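Local coordinates for protein peroxiredoxin (Akkermansia muciniphila, PDB 6KHX) that probably reduces hydrogen peroxide and other peroxides through a reactive cysteine thiol, as a typical 2-Cys peroxiredoxin of the thioredoxin-fold superfamily, at residues N131-I143 and Q152-A166. Numbering follows the deposited sequence.
Sequences NGELIAYRGLFLI and QLINDFPLGRSIDEA
R138 pairs with N155, and L140 with L153, as the hydrogen-bonded pairs of an antiparallel hairpin. In the R138-N155 pair, N155 N gives to R138 O at 2.9 Å, while the return bond from R138 N to N155 O is longer; L140 and L153 exchange bonds in both directions. I154 and Q152 stand opposite G139 and F141 at the non-hydrogen-bonded positions. The outer strand also pairs antiparallel with a strand of the second subunit, so the sheet runs on across the interface, as in typical 2-Cys peroxiredoxins.

Two arginines carry the polar side-chain contacts between the segments. R138, extended from CG to NE, sends NE and NH2 to the carbonyl of F157, which lies at the guanidinium edge; R138 NH2 to F157 O is 2.9 Å. R161, its chain bent at chi3 (-76°), lays a guanidinium face over the aliphatic start of R138, with R138 CB 3.5 Å from R161 CZ. E52, in helix 48-58, forms salt bridges to both arginines and would offset their like charges. An alanine in place of R138 would probably leave the F157 carbonyl without these two donors and E52 without one of its two arginine mates.

The aromatic contact is an offset stack of Y137 on F157, centroids 4.2 Å apart and planes at 24°. I135 CG1 touches F157 CZ at 4.0 Å, and Y137 CB rests on I154 CG2. Farther along the hairpin, F141 CD2 meets Q152 CB at 3.6 Å.

The turn after the outer strand is tied back to the inner one by stacked rings and an arginine grip. Held by the F157 carbonyl and E52, R138 sits against C49, probably the peroxidatic cysteine, so the contact probably positions active-site arginines, as in relatives.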
ATOM      1  N   ASN B 131     -16.179 -10.558 -22.690  1.00 56.51           N
ATOM      2  CA  ASN B 131     -17.196 -11.564 -22.949  1.00 50.95           C
ATOM      3  C   ASN B 131     -18.424 -10.866 -23.509  1.00 50.84           C
ATOM      4  O   ASN B 131     -18.906  -9.885 -22.933  1.00 52.28           O
ATOM      5  CB  ASN B 131     -17.549 -12.342 -21.681  1.00 61.19           C
ATOM      6  CG  ASN B 131     -16.364 -13.103 -21.117  1.00 72.54           C
ATOM      7  OD1 ASN B 131     -15.686 -13.843 -21.835  1.00 73.79           O
ATOM      8  ND2 ASN B 131     -16.113 -12.931 -19.823  1.00 75.97           N
ATOM      9  N   GLY B 132     -18.904 -11.349 -24.637  1.00 46.08           N
ATOM     10  CA  GLY B 132     -20.026 -10.718 -25.285  1.00 36.78           C
ATOM     11  C   GLY B 132     -19.601  -9.535 -26.132  1.00 40.64           C
ATOM     12  O   GLY B 132     -18.425  -9.321 -26.438  1.00 43.96           O
ATOM     13  N   GLU B 133     -20.599  -8.766 -26.538  1.00 37.18           N
ATOM     14  CA  GLU B 133     -20.405  -7.612 -27.399  1.00 33.76           C
ATOM     15  C   GLU B 133     -20.610  -6.341 -26.588  1.00 38.17           C
ATOM     16  O   GLU B 133     -21.595  -6.220 -25.850  1.00 34.54           O
ATOM     17  CB  GLU B 133     -21.379  -7.651 -28.571  1.00 35.05           C
ATOM     18  CG  GLU B 133     -21.044  -8.681 -29.620  1.00 33.33           C
ATOM     19  CD  GLU B 133     -22.051  -8.676 -30.748  1.00 37.48           C
ATOM     20  OE1 GLU B 133     -23.238  -8.972 -30.490  1.00 45.22           O
ATOM     21  OE2 GLU B 133     -21.661  -8.370 -31.890  1.00 44.48           O
ATOM     22  N   LEU B 134     -19.680  -5.396 -26.721  1.00 37.63           N
ATOM     23  CA  LEU B 134     -19.825  -4.085 -26.090  1.00 32.86           C
ATOM     24  C   LEU B 134     -20.701  -3.229 -27.000  1.00 30.72           C
ATOM     25  O   LEU B 134     -20.233  -2.357 -27.737  1.00 29.36           O
ATOM     26  CB  LEU B 134     -18.463  -3.447 -25.838  1.00 29.16           C
ATOM     27  CG  LEU B 134     -17.503  -4.217 -24.925  1.00 33.53           C
ATOM     28  CD1 LEU B 134     -16.141  -3.552 -24.908  1.00 30.68           C
ATOM     29  CD2 LEU B 134     -18.053  -4.338 -23.508  1.00 30.74           C
ATOM     30  N   ILE B 135     -22.007  -3.511 -26.951  1.00 27.20           N
ATOM     31  CA  ILE B 135     -23.026  -2.745 -27.658  1.00 28.15           C
ATOM     32  C   ILE B 135     -24.103  -2.365 -26.652  1.00 30.24           C
ATOM     33  O   ILE B 135     -24.201  -2.938 -25.564  1.00 28.91           O
ATOM     34  CB  ILE B 135     -23.646  -3.517 -28.843  1.00 28.67           C
ATOM     35  CG1 ILE B 135     -24.279  -4.822 -28.364  1.00 32.30           C
ATOM     36  CG2 ILE B 135     -22.603  -3.808 -29.913  1.00 29.98           C
ATOM     37  CD1 ILE B 135     -24.801  -5.681 -29.498  1.00 35.09           C
ATOM     38  N   ALA B 136     -24.910  -1.375 -27.024  1.00 31.32           N
ATOM     39  CA  ALA B 136     -25.912  -0.832 -26.114  1.00 30.64           C
ATOM     40  C   ALA B 136     -27.191  -1.663 -26.128  1.00 33.07           C
ATOM     41  O   ALA B 136     -27.668  -2.084 -27.186  1.00 26.63           O
ATOM     42  CB  ALA B 136     -26.236   0.617 -26.478  1.00 26.81           C
ATOM     43  N   TYR B 137     -27.744  -1.892 -24.937  1.00 29.86           N
ATOM     44  CA  TYR B 137     -29.082  -2.443 -24.806  1.00 27.46           C
ATOM     45  C   TYR B 137     -30.121  -1.377 -25.159  1.00 30.79           C
ATOM     46  O   TYR B 137     -29.806  -0.199 -25.356  1.00 28.23           O
ATOM     47  CB  TYR B 137     -29.320  -2.949 -23.384  1.00 27.69           C
ATOM     48  CG  TYR B 137     -28.831  -4.356 -23.107  1.00 34.35           C
ATOM     49  CD1 TYR B 137     -29.415  -5.454 -23.737  1.00 40.40           C
ATOM     50  CD2 TYR B 137     -27.807  -4.594 -22.195  1.00 32.31           C
ATOM     51  CE1 TYR B 137     -28.980  -6.747 -23.476  1.00 35.33           C
ATOM     52  CE2 TYR B 137     -27.367  -5.884 -21.929  1.00 31.74           C
ATOM     53  CZ  TYR B 137     -27.957  -6.954 -22.575  1.00 34.36           C
ATOM     54  OH  TYR B 137     -27.530  -8.235 -22.317  1.00 38.42           O
ATOM     55  N   ARG B 138     -31.387  -1.800 -25.237  1.00 31.58           N
ATOM     56  CA  ARG B 138     -32.477  -0.893 -25.609  1.00 35.56           C
ATOM     57  C   ARG B 138     -32.813  -0.022 -24.404  1.00 32.66           C
ATOM     58  O   ARG B 138     -33.721  -0.301 -23.613  1.00 34.04           O
ATOM     59  CB  ARG B 138     -33.685  -1.670 -26.121  1.00 32.87           C
ATOM     60  CG  ARG B 138     -33.349  -2.446 -27.370  1.00 31.77           C
ATOM     61  CD  ARG B 138     -34.544  -3.035 -28.076  1.00 33.17           C
ATOM     62  NE  ARG B 138     -34.062  -4.032 -29.020  1.00 36.69           N
ATOM     63  CZ  ARG B 138     -33.512  -3.752 -30.197  1.00 35.84           C
ATOM     64  NH1 ARG B 138     -33.398  -2.494 -30.606  1.00 31.94           N
ATOM     65  NH2 ARG B 138     -33.081  -4.741 -30.969  1.00 36.09           N
ATOM     66  N   GLY B 139     -32.054   1.057 -24.265  1.00 31.56           N
ATOM     67  CA  GLY B 139     -32.136   1.917 -23.085  1.00 27.85           C
ATOM     68  C   GLY B 139     -32.862   3.217 -23.409  1.00 28.98           C
ATOM     69  O   GLY B 139     -32.655   3.789 -24.472  1.00 31.78           O
ATOM     70  N   LEU B 140     -33.673   3.696 -22.476  1.00 25.33           N
ATOM     71  CA  LEU B 140     -34.408   4.932 -22.728  1.00 29.40           C
ATOM     72  C   LEU B 140     -34.394   5.801 -21.481  1.00 29.19           C
ATOM     73  O   LEU B 140     -34.567   5.303 -20.364  1.00 27.61           O
ATOM     74  CB  LEU B 140     -35.854   4.658 -23.173  1.00 25.42           C
ATOM     75  CG  LEU B 140     -36.694   5.895 -23.510  1.00 29.50           C
ATOM     76  CD1 LEU B 140     -37.572   5.654 -24.736  1.00 26.52           C
ATOM     77  CD2 LEU B 140     -37.543   6.322 -22.316  1.00 23.30           C
ATOM     78  N   PHE B 141     -34.164   7.100 -21.678  1.00 25.45           N
ATOM     79  CA  PHE B 141     -34.064   8.059 -20.586  1.00 30.49           C
ATOM     80  C   PHE B 141     -34.906   9.285 -20.889  1.00 31.89           C
ATOM     81  O   PHE B 141     -34.886   9.806 -22.015  1.00 32.47           O
ATOM     82  CB  PHE B 141     -32.610   8.499 -20.327  1.00 25.49           C
ATOM     83  CG  PHE B 141     -31.675   7.361 -20.050  1.00 27.06           C
ATOM     84  CD1 PHE B 141     -31.146   6.607 -21.090  1.00 26.16           C
ATOM     85  CD2 PHE B 141     -31.347   7.026 -18.749  1.00 23.73           C
ATOM     86  CE1 PHE B 141     -30.301   5.555 -20.837  1.00 26.08           C
ATOM     87  CE2 PHE B 141     -30.502   5.970 -18.487  1.00 26.75           C
ATOM     88  CZ  PHE B 141     -29.975   5.235 -19.531  1.00 29.40           C
ATOM     89  N   LEU B 142     -35.643   9.737 -19.875  1.00 29.07           N
ATOM     90  CA  LEU B 142     -36.340  11.016 -19.900  1.00 30.62           C
ATOM     91  C   LEU B 142     -35.514  12.032 -19.113  1.00 32.98           C
ATOM     92  O   LEU B 142     -35.237  11.829 -17.927  1.00 27.10           O
ATOM     93  CB  LEU B 142     -37.740  10.883 -19.305  1.00 25.92           C
ATOM     94  CG  LEU B 142     -38.500  12.209 -19.230  1.00 28.11           C
ATOM     95  CD1 LEU B 142     -38.568  12.848 -20.616  1.00 26.63           C
ATOM     96  CD2 LEU B 142     -39.885  12.021 -18.633  1.00 24.69           C
ATOM     97  N   ILE B 143     -35.110  13.112 -19.780  1.00 31.58           N
ATOM     98  CA  ILE B 143     -34.265  14.152 -19.207  1.00 35.10           C
ATOM     99  C   ILE B 143     -35.057  15.452 -19.208  1.00 31.30           C
ATOM    100  O   ILE B 143     -35.565  15.862 -20.257  1.00 33.35           O
ATOM    101  CB  ILE B 143     -32.961  14.304 -20.012  1.00 34.08           C
ATOM    102  CG1 ILE B 143     -32.250  12.953 -20.143  1.00 30.18           C
ATOM    103  CG2 ILE B 143     -32.053  15.326 -19.377  1.00 29.62           C
ATOM    104  CD1 ILE B 143     -31.185  12.933 -21.213  1.00 27.11           C
ATOM    105  N   GLN B 152     -36.057   6.117 -16.485  1.00 30.09           N
ATOM    106  CA  GLN B 152     -35.184   5.302 -17.313  1.00 31.02           C
ATOM    107  C   GLN B 152     -35.752   3.895 -17.418  1.00 33.81           C
ATOM    108  O   GLN B 152     -36.423   3.401 -16.505  1.00 32.65           O
ATOM    109  CB  GLN B 152     -33.746   5.248 -16.780  1.00 25.18           C
ATOM    110  CG  GLN B 152     -33.599   4.592 -15.427  1.00 31.08           C
ATOM    111  CD  GLN B 152     -32.144   4.398 -15.048  1.00 46.27           C
ATOM    112  OE1 GLN B 152     -31.561   5.211 -14.322  1.00 44.41           O
ATOM    113  NE2 GLN B 152     -31.534   3.334 -15.571  1.00 46.15           N
ATOM    114  N   LEU B 153     -35.435   3.246 -18.539  1.00 32.34           N
ATOM    115  CA  LEU B 153     -35.995   1.959 -18.924  1.00 29.73           C
ATOM    116  C   LEU B 153     -34.975   1.252 -19.801  1.00 30.47           C
ATOM    117  O   LEU B 153     -34.410   1.871 -20.711  1.00 29.25           O
ATOM    118  CB  LEU B 153     -37.315   2.168 -19.681  1.00 26.86           C
ATOM    119  CG  LEU B 153     -38.015   1.098 -20.516  1.00 33.50           C
ATOM    120  CD1 LEU B 153     -39.480   1.471 -20.643  1.00 33.97           C
ATOM    121  CD2 LEU B 153     -37.406   0.944 -21.901  1.00 28.71           C
ATOM    122  N   ILE B 154     -34.749  -0.034 -19.542  1.00 28.61           N
ATOM    123  CA  ILE B 154     -33.840  -0.838 -20.353  1.00 32.78           C
ATOM    124  C   ILE B 154     -34.511  -2.159 -20.692  1.00 30.30           C
ATOM    125  O   ILE B 154     -34.994  -2.866 -19.801  1.00 28.96           O
ATOM    126  CB  ILE B 154     -32.496  -1.104 -19.648  1.00 35.39           C
ATOM    127  CG1 ILE B 154     -31.908   0.183 -19.072  1.00 34.36           C
ATOM    128  CG2 ILE B 154     -31.522  -1.750 -20.623  1.00 32.21           C
ATOM    129  CD1 ILE B 154     -30.641  -0.046 -18.298  1.00 37.19           C
ATOM    130  N   ASN B 155     -34.516  -2.499 -21.976  1.00 28.78           N
ATOM    131  CA  ASN B 155     -35.065  -3.755 -22.462  1.00 33.63           C
ATOM    132  C   ASN B 155     -33.964  -4.629 -23.042  1.00 34.59           C
ATOM    133  O   ASN B 155     -32.982  -4.134 -23.609  1.00 30.76           O
ATOM    134  CB  ASN B 155     -36.140  -3.520 -23.531  1.00 29.28           C
ATOM    135  CG  ASN B 155     -37.473  -3.125 -22.938  1.00 32.10           C
ATOM    136  OD1 ASN B 155     -37.605  -2.961 -21.722  1.00 36.77           O
ATOM    137  ND2 ASN B 155     -38.477  -2.975 -23.793  1.00 32.46           N
ATOM    138  N   ASP B 156     -34.141  -5.940 -22.891  1.00 34.92           N
ATOM    139  CA  ASP B 156     -33.293  -6.896 -23.583  1.00 33.39           C
ATOM    140  C   ASP B 156     -33.417  -6.716 -25.097  1.00 34.33           C
ATOM    141  O   ASP B 156     -34.382  -6.140 -25.609  1.00 36.71           O
ATOM    142  CB  ASP B 156     -33.663  -8.319 -23.171  1.00 32.83           C
ATOM    143  CG  ASP B 156     -32.609  -9.328 -23.551  1.00 35.16           C
ATOM    144  OD1 ASP B 156     -31.585  -8.929 -24.141  1.00 35.64           O
ATOM    145  OD2 ASP B 156     -32.802 -10.523 -23.245  1.00 40.22           O
ATOM    146  N   PHE B 157     -32.420  -7.234 -25.815  1.00 34.46           N
ATOM    147  CA  PHE B 157     -32.313  -7.043 -27.262  1.00 30.83           C
ATOM    148  C   PHE B 157     -33.592  -7.328 -28.049  1.00 34.17           C
ATOM    149  O   PHE B 157     -33.959  -6.496 -28.893  1.00 36.86           O
ATOM    150  CB  PHE B 157     -31.146  -7.901 -27.768  1.00 31.23           C
ATOM    151  CG  PHE B 157     -29.788  -7.425 -27.307  1.00 36.70           C
ATOM    152  CD1 PHE B 157     -29.436  -6.085 -27.393  1.00 36.49           C
ATOM    153  CD2 PHE B 157     -28.876  -8.316 -26.756  1.00 33.99           C
ATOM    154  CE1 PHE B 157     -28.192  -5.650 -26.966  1.00 33.16           C
ATOM    155  CE2 PHE B 157     -27.631  -7.886 -26.324  1.00 34.84           C
ATOM    156  CZ  PHE B 157     -27.289  -6.552 -26.432  1.00 38.51           C
ATOM    157  N   PRO B 158     -34.314  -8.437 -27.848  1.00 33.09           N
ATOM    158  CA  PRO B 158     -35.464  -8.717 -28.724  1.00 39.17           C
ATOM    159  C   PRO B 158     -36.765  -8.009 -28.359  1.00 38.48           C
ATOM    160  O   PRO B 158     -37.762  -8.209 -29.058  1.00 43.14           O
ATOM    161  CB  PRO B 158     -35.631 -10.243 -28.601  1.00 36.06           C
ATOM    162  CG  PRO B 158     -34.923 -10.643 -27.350  1.00 35.46           C
ATOM    163  CD  PRO B 158     -34.136  -9.484 -26.824  1.00 32.46           C
ATOM    164  N   LEU B 159     -36.799  -7.165 -27.334  1.00 39.42           N
ATOM    165  CA  LEU B 159     -38.045  -6.572 -26.846  1.00 33.76           C
ATOM    166  C   LEU B 159     -38.069  -5.095 -27.212  1.00 36.36           C
ATOM    167  O   LEU B 159     -37.512  -4.260 -26.492  1.00 39.04           O
ATOM    168  CB  LEU B 159     -38.171  -6.767 -25.338  1.00 29.94           C
ATOM    169  CG  LEU B 159     -37.940  -8.199 -24.860  1.00 35.28           C
ATOM    170  CD1 LEU B 159     -38.131  -8.325 -23.351  1.00 40.41           C
ATOM    171  CD2 LEU B 159     -38.903  -9.123 -25.594  1.00 37.43           C
ATOM    172  N   GLY B 160     -38.740  -4.773 -28.315  1.00 38.68           N
ATOM    173  CA  GLY B 160     -38.872  -3.386 -28.721  1.00 41.55           C
ATOM    174  C   GLY B 160     -39.652  -2.563 -27.712  1.00 41.21           C
ATOM    175  O   GLY B 160     -40.461  -3.069 -26.932  1.00 40.27           O
ATOM    176  N   ARG B 161     -39.406  -1.263 -27.737  1.00 40.31           N
ATOM    177  CA  ARG B 161     -39.987  -0.377 -26.742  1.00 40.94           C
ATOM    178  C   ARG B 161     -41.344   0.124 -27.230  1.00 41.72           C
ATOM    179  O   ARG B 161     -41.851  -0.298 -28.272  1.00 45.09           O
ATOM    180  CB  ARG B 161     -39.010   0.753 -26.425  1.00 32.14           C
ATOM    181  CG  ARG B 161     -37.838   0.299 -25.573  1.00 28.94           C
ATOM    182  CD  ARG B 161     -36.646   1.217 -25.685  1.00 29.99           C
ATOM    183  NE  ARG B 161     -35.939   1.010 -26.945  1.00 32.97           N
ATOM    184  CZ  ARG B 161     -34.736   1.507 -27.210  1.00 36.87           C
ATOM    185  NH1 ARG B 161     -34.103   2.226 -26.288  1.00 30.43           N
ATOM    186  NH2 ARG B 161     -34.159   1.270 -28.385  1.00 30.96           N
ATOM    187  N   SER B 162     -41.945   1.039 -26.474  1.00 40.43           N
ATOM    188  CA  SER B 162     -43.289   1.530 -26.742  1.00 39.59           C
ATOM    189  C   SER B 162     -43.278   3.048 -26.697  1.00 39.23           C
ATOM    190  O   SER B 162     -42.928   3.636 -25.669  1.00 47.02           O
ATOM    191  CB  SER B 162     -44.280   0.970 -25.717  1.00 41.07           C
ATOM    192  OG  SER B 162     -45.386   1.838 -25.543  1.00 44.99           O
ATOM    193  N   ILE B 163     -43.690   3.676 -27.796  1.00 40.48           N
ATOM    194  CA  ILE B 163     -43.791   5.131 -27.836  1.00 38.66           C
ATOM    195  C   ILE B 163     -44.867   5.633 -26.888  1.00 38.59           C
ATOM    196  O   ILE B 163     -44.722   6.706 -26.286  1.00 36.72           O
ATOM    197  CB  ILE B 163     -44.043   5.589 -29.283  1.00 43.20           C
ATOM    198  CG1 ILE B 163     -42.811   5.281 -30.134  1.00 45.22           C
ATOM    199  CG2 ILE B 163     -44.479   7.057 -29.343  1.00 39.81           C
ATOM    200  CD1 ILE B 163     -42.675   6.165 -31.339  1.00 49.49           C
ATOM    201  N   ASP B 164     -45.954   4.874 -26.730  1.00 40.26           N
ATOM    202  CA  ASP B 164     -47.033   5.319 -25.859  1.00 35.61           C
ATOM    203  C   ASP B 164     -46.547   5.506 -24.430  1.00 39.58           C
ATOM    204  O   ASP B 164     -46.893   6.499 -23.783  1.00 36.94           O
ATOM    205  CB  ASP B 164     -48.199   4.334 -25.910  1.00 39.98           C
ATOM    206  CG  ASP B 164     -48.852   4.280 -27.273  1.00 48.74           C
ATOM    207  OD1 ASP B 164     -48.795   5.292 -28.003  1.00 42.67           O
ATOM    208  OD2 ASP B 164     -49.435   3.229 -27.610  1.00 69.00           O
ATOM    209  N   GLU B 165     -45.736   4.570 -23.921  1.00 43.22           N
ATOM    210  CA  GLU B 165     -45.230   4.692 -22.556  1.00 41.69           C
ATOM    211  C   GLU B 165     -44.285   5.883 -22.417  1.00 41.31           C
ATOM    212  O   GLU B 165     -44.296   6.575 -21.392  1.00 39.97           O
ATOM    213  CB  GLU B 165     -44.536   3.397 -22.131  1.00 48.87           C
ATOM    214  CG  GLU B 165     -44.039   3.367 -20.674  1.00 51.24           C
ATOM    215  CD  GLU B 165     -45.140   3.602 -19.640  1.00 51.85           C
ATOM    216  OE1 GLU B 165     -46.317   3.267 -19.911  1.00 51.40           O
ATOM    217  OE2 GLU B 165     -44.819   4.112 -18.543  1.00 47.80           O
ATOM    218  N   ALA B 166     -43.469   6.148 -23.441  1.00 32.95           N
ATOM    219  CA  ALA B 166     -42.591   7.310 -23.391  1.00 36.96           C
ATOM    220  C   ALA B 166     -43.401   8.602 -23.324  1.00 41.66           C
ATOM    221  O   ALA B 166     -43.145   9.474 -22.482  1.00 36.04           O
ATOM    222  CB  ALA B 166     -41.660   7.312 -24.602  1.00 28.96           C
TER